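Local coordinates for bifunctional GH43-CE protein (Bacteroides eggerthii, PDB 6MLY) that probably hydrolyses xylan-derived substrates through a GH43 xylosidase-type domain and also carries a carbohydrate esterase domain of the alpha/beta-hydrolase clan, at residues Ile729-Glu734 with Glu759-Pro764; Gly677-Thr682 with Asn741-Phe746. One frame throughout, in Å; residues are numbered along the deposited sequence.

Contact 1: Ile729-Glu734 with Glu759-Pro764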
# COMPACT_ATOMS: atom_id res chain seq x y z
N ILE A 729 20.49 -4.96 -30.16
CA ILE A 729 19.64 -4.24 -31.10
C ILE A 729 19.70 -2.76 -30.72
O ILE A 729 19.22 -2.38 -29.66
CB ILE A 729 18.19 -4.77 -31.09
CG1 ILE A 729 18.11 -6.15 -31.76
CG2 ILE A 729 17.24 -3.77 -31.74
CD1 ILE A 729 16.71 -6.57 -32.16
N VAL A 730 20.29 -1.94 -31.59
CA VAL A 730 20.38 -0.50 -31.37
C VAL A 730 19.27 0.17 -32.19
O VAL A 730 19.06 -0.21 -33.34
CB VAL A 730 21.77 0.04 -31.74
CG1 VAL A 730 21.86 1.54 -31.49
CG2 VAL A 730 22.88 -0.70 -31.01
N ILE A 731 18.59 1.14 -31.58
CA ILE A 731 17.46 1.87 -32.19
C ILE A 731 17.64 3.37 -31.94
O ILE A 731 17.98 3.78 -30.83
CB ILE A 731 16.12 1.35 -31.64
CG1 ILE A 731 16.01 -0.17 -31.71
CG2 ILE A 731 14.96 2.04 -32.35
CD1 ILE A 731 14.70 -0.73 -31.19
N HIS A 732 17.38 4.19 -32.97
CA HIS A 732 17.64 5.62 -32.92
C HIS A 732 16.90 6.36 -34.03
O HIS A 732 16.94 5.96 -35.20
CB HIS A 732 19.15 5.91 -33.03
CG HIS A 732 19.56 7.16 -32.33
ND1 HIS A 732 20.60 7.20 -31.43
CD2 HIS A 732 19.06 8.42 -32.38
CE1 HIS A 732 20.73 8.42 -30.96
NE2 HIS A 732 19.80 9.19 -31.53
N GLY A 733 16.25 7.47 -33.66
CA GLY A 733 15.56 8.35 -34.60
C GLY A 733 16.53 9.21 -35.39
O GLY A 733 17.66 9.45 -34.96
N GLU A 734 16.07 9.69 -36.56
CA GLU A 734 16.85 10.52 -37.48
C GLU A 734 16.74 12.00 -37.11
O GLU A 734 17.49 12.82 -37.64
CB GLU A 734 16.36 10.30 -38.92
CG GLU A 734 16.73 8.94 -39.50
CD GLU A 734 16.50 8.82 -40.99
OE1 GLU A 734 15.41 9.21 -41.47
OE2 GLU A 734 17.43 8.35 -41.69
N GLU A 759 20.52 -6.14 -35.26
CA GLU A 759 19.75 -5.23 -36.08
C GLU A 759 19.97 -3.78 -35.61
O GLU A 759 19.90 -3.50 -34.42
CB GLU A 759 18.28 -5.60 -36.00
CG GLU A 759 17.42 -5.00 -37.09
CD GLU A 759 15.96 -5.40 -37.00
OE1 GLU A 759 15.61 -6.17 -36.06
OE2 GLU A 759 15.16 -4.95 -37.84
N PHE A 760 20.24 -2.89 -36.57
CA PHE A 760 20.17 -1.44 -36.36
C PHE A 760 18.85 -0.92 -36.96
O PHE A 760 18.54 -1.25 -38.11
CB PHE A 760 21.38 -0.73 -36.97
CG PHE A 760 21.25 0.77 -37.04
CD1 PHE A 760 21.25 1.53 -35.89
CD2 PHE A 760 21.13 1.41 -38.26
CE1 PHE A 760 21.12 2.91 -35.95
CE2 PHE A 760 21.00 2.79 -38.32
CZ PHE A 760 21.00 3.54 -37.17
N ILE A 761 18.10 -0.13 -36.18
CA ILE A 761 16.78 0.38 -36.58
C ILE A 761 16.78 1.91 -36.59
O ILE A 761 16.94 2.54 -35.55
CB ILE A 761 15.67 -0.18 -35.67
CG1 ILE A 761 15.68 -1.71 -35.66
CG2 ILE A 761 14.31 0.38 -36.08
CD1 ILE A 761 14.67 -2.32 -34.71
N SER A 762 16.57 2.48 -37.78
CA SER A 762 16.64 3.91 -38.02
C SER A 762 15.23 4.44 -38.34
O SER A 762 14.78 4.34 -39.49
CB SER A 762 17.62 4.20 -39.13
OG SER A 762 18.00 5.57 -39.13
N VAL A 763 14.55 4.98 -37.32
CA VAL A 763 13.19 5.50 -37.45
C VAL A 763 13.25 6.85 -38.17
O VAL A 763 13.90 7.78 -37.70
CB VAL A 763 12.49 5.62 -36.08
CG1 VAL A 763 11.13 6.29 -36.17
CG2 VAL A 763 12.36 4.26 -35.40
N PRO A 764 12.58 7.02 -39.34
CA PRO A 764 12.57 8.30 -40.05
C PRO A 764 11.88 9.43 -39.27
O PRO A 764 12.28 10.59 -39.39
CB PRO A 764 11.82 8.02 -41.36
CG PRO A 764 11.85 6.52 -41.50
CD PRO A 764 11.85 5.98 -40.09
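Residues 729-733 and 759-763 run side by side as parallel strands: their segment axes approach to 4.9 Å and their directions differ by 12°. Val730 pairs with Phe760 and Ile731 with Ile761, and the hydrogen bonds alternate as parallel pairing requires. Ile761 N donates to Val730 O at 3.0 Å, and His732 N returns a bond to Ile761 O at 3.1 Å, the donor lying almost straight out from the carbonyl (C=O...N 178°). Further along the pair, Glu734 N reaches Val763 O at 3.1 Å, whereas the bond from Val763 N to His732 O is weak.

On the sheet face carrying Ile729, Ile731 and Ile761, the side chains of Ile731 and Ile761 lie alongside each other and point the same way, with their CD1 methyls 3.9 Å apart. CG1 of Ile731 sits beside its own backbone N (chi1 -50°), which brings that branch against Ile761. The same Ile761 CD1 also meets Ile729 CG2 at 4.2 Å. Helix 775-789 packs on this face, with Thr777 against Ile731 and Lys780 against Ile761. An alanine at Ile731 removes the branch beside Ile761 CD1, which would probably leave a gap between Ile761 and Thr777 of helix 775-789. The other face holds Val730 and Phe760, whose atoms CB and CD1 are 4.4 Å apart; helix 741-752 packs there, completing the beta-alpha-beta unit that joins the two strands.

The Glu734 side chain crosses Pro764 at the exposed end of the pair, while partly exposed Glu759 uses OE2 for a salt bridge with Lys780. The backbone bonds therefore set the register, and apolar branches on both faces bind this strand pair to its two flanking helices.

Contact 2: Gly677-Thr682 with Asn741-Phe746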
# COMPACT_ATOMS: atom_id res chain seq x y z
N GLY A 677 20.92 5.60 -27.12
CA GLY A 677 21.83 5.88 -26.02
C GLY A 677 23.07 6.64 -26.49
O GLY A 677 23.50 6.51 -27.64
N PRO A 678 23.67 7.48 -25.61
CA PRO A 678 25.00 8.04 -25.87
C PRO A 678 26.06 6.94 -25.65
O PRO A 678 25.83 6.04 -24.85
CB PRO A 678 25.10 9.19 -24.85
CG PRO A 678 24.20 8.76 -23.70
CD PRO A 678 23.10 7.94 -24.33
N ILE A 679 27.18 7.02 -26.36
CA ILE A 679 28.19 5.95 -26.33
C ILE A 679 29.59 6.57 -26.17
O ILE A 679 30.30 6.28 -25.20
CB ILE A 679 28.06 5.05 -27.57
CG1 ILE A 679 27.04 3.92 -27.34
CG2 ILE A 679 29.40 4.49 -28.01
CD1 ILE A 679 25.61 4.27 -27.67
N ASP A 680 29.98 7.40 -27.14
CA ASP A 680 31.33 7.95 -27.19
C ASP A 680 31.25 9.47 -26.97
O ASP A 680 30.92 10.21 -27.90
CB ASP A 680 32.01 7.60 -28.52
CG ASP A 680 33.47 8.01 -28.59
OD1 ASP A 680 34.11 8.15 -27.53
OD2 ASP A 680 33.96 8.17 -29.72
N MET A 681 31.59 9.91 -25.76
CA MET A 681 31.45 11.31 -25.39
C MET A 681 32.64 12.11 -25.93
O MET A 681 32.64 13.34 -25.86
CB MET A 681 31.35 11.50 -23.87
CG MET A 681 30.40 10.53 -23.17
SD MET A 681 28.83 10.25 -24.04
CE MET A 681 28.38 8.67 -23.33
N THR A 682 33.64 11.42 -26.49
CA THR A 682 34.77 12.07 -27.17
C THR A 682 34.31 12.64 -28.52
O THR A 682 34.99 13.48 -29.10
CB THR A 682 35.96 11.11 -27.36
OG1 THR A 682 35.62 10.16 -28.37
CG2 THR A 682 36.35 10.38 -26.10
N ASN A 741 21.87 10.80 -33.94
CA ASN A 741 22.00 9.68 -34.90
C ASN A 741 23.34 8.95 -34.78
O ASN A 741 23.37 7.73 -34.55
CB ASN A 741 21.86 10.21 -36.34
CG ASN A 741 21.23 9.23 -37.30
OD1 ASN A 741 20.13 8.74 -37.07
ND2 ASN A 741 21.91 8.98 -38.41
N CYS A 742 24.44 9.70 -34.96
CA CYS A 742 25.80 9.15 -35.17
C CYS A 742 26.22 8.21 -34.03
O CYS A 742 26.87 7.20 -34.28
CB CYS A 742 26.83 10.25 -35.42
SG CYS A 742 27.00 11.52 -34.12
N GLN A 743 25.83 8.53 -32.80
CA GLN A 743 26.21 7.76 -31.60
C GLN A 743 25.82 6.28 -31.75
O GLN A 743 26.64 5.39 -31.56
CB GLN A 743 25.57 8.37 -30.36
CG GLN A 743 26.20 9.69 -29.96
CD GLN A 743 27.62 9.52 -29.48
OE1 GLN A 743 27.95 8.53 -28.82
NE2 GLN A 743 28.46 10.48 -29.80
N SER A 744 24.54 6.04 -32.07
CA SER A 744 24.03 4.69 -32.29
C SER A 744 24.80 3.99 -33.42
O SER A 744 25.14 2.81 -33.28
CB SER A 744 22.54 4.70 -32.54
OG SER A 744 21.82 4.58 -31.33
N ILE A 745 25.10 4.72 -34.50
CA ILE A 745 25.73 4.14 -35.72
C ILE A 745 27.19 3.77 -35.42
O ILE A 745 27.63 2.68 -35.79
CB ILE A 745 25.59 5.08 -36.93
CG1 ILE A 745 24.12 5.36 -37.26
CG2 ILE A 745 26.33 4.50 -38.13
CD1 ILE A 745 23.90 6.50 -38.22
N PHE A 746 27.93 4.67 -34.76
CA PHE A 746 29.26 4.36 -34.22
C PHE A 746 29.23 3.00 -33.51
O PHE A 746 30.10 2.16 -33.71
CB PHE A 746 29.74 5.40 -33.20
CG PHE A 746 30.00 6.80 -33.71
CD1 PHE A 746 30.17 7.06 -35.07
CD2 PHE A 746 30.10 7.86 -32.82
CE1 PHE A 746 30.42 8.35 -35.51
CE2 PHE A 746 30.36 9.15 -33.27
CZ PHE A 746 30.51 9.39 -34.62
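Gln743 reaches from helix 741-752 to the backbone of Ile679 and Asp680, and its amide carries the dense part of the contact. OE1 accepts two N-H groups: Asp680 N, at 2.9 Å, lies in the carbonyl plane on a lone pair, while Ile679 N, at 3.0 Å, is tilted 30° from that plane. NE2 donates to Asp680 O over 3.1 Å, approaching from above the plane of that peptide carbonyl. A bend at chi2 (-67°) turns the amide toward the loop, and two acceptor bonds plus one donor bond fix its rotation. Gln743 CB packs 3.9 Å from Gly677 O, and all residues that touch here are buried.

In this alpha/beta-hydrolase-type domain, residues 677-682 belong to the loop that follows strand 671-675, and the amide ties that loop to the helix of the next beta-alpha-beta unit.

Toward Cys742 and Phe746 the contact thins. Both are partly exposed, and the Phe746 side chain stays 4.7 Å from the loop at its nearest. There the connections run through neighbours: Cys742 forms a disulfide with Cys687, and Arg683 makes a salt bridge with Asp680 OD2 and a cation-pi contact with Phe746.

In the fold
Contact 1 pairs the two strands of the crossover, and contact 2 ties its helix 741-752 to the loop after strand 671-675; their segments alternate along the chain. Their centres lie 12 Å apart, yet they touch directly: His732 ND1 of contact 1 is 2.9 Å from Ser744 OG of contact 2, a probable hydrogen bond, while His732 NE2 bonds to Val739 O. Both contacts border a possible esterase site, a Ser628-His768-Asp736 arrangement with a GxSxG elbow, consistent with the triad of alpha/beta hydrolases; the side chains of His732 and Pro678 touch residues of that putative triad. The bound sodium ion is more remote, about 14 Å from the Ile679 side chain.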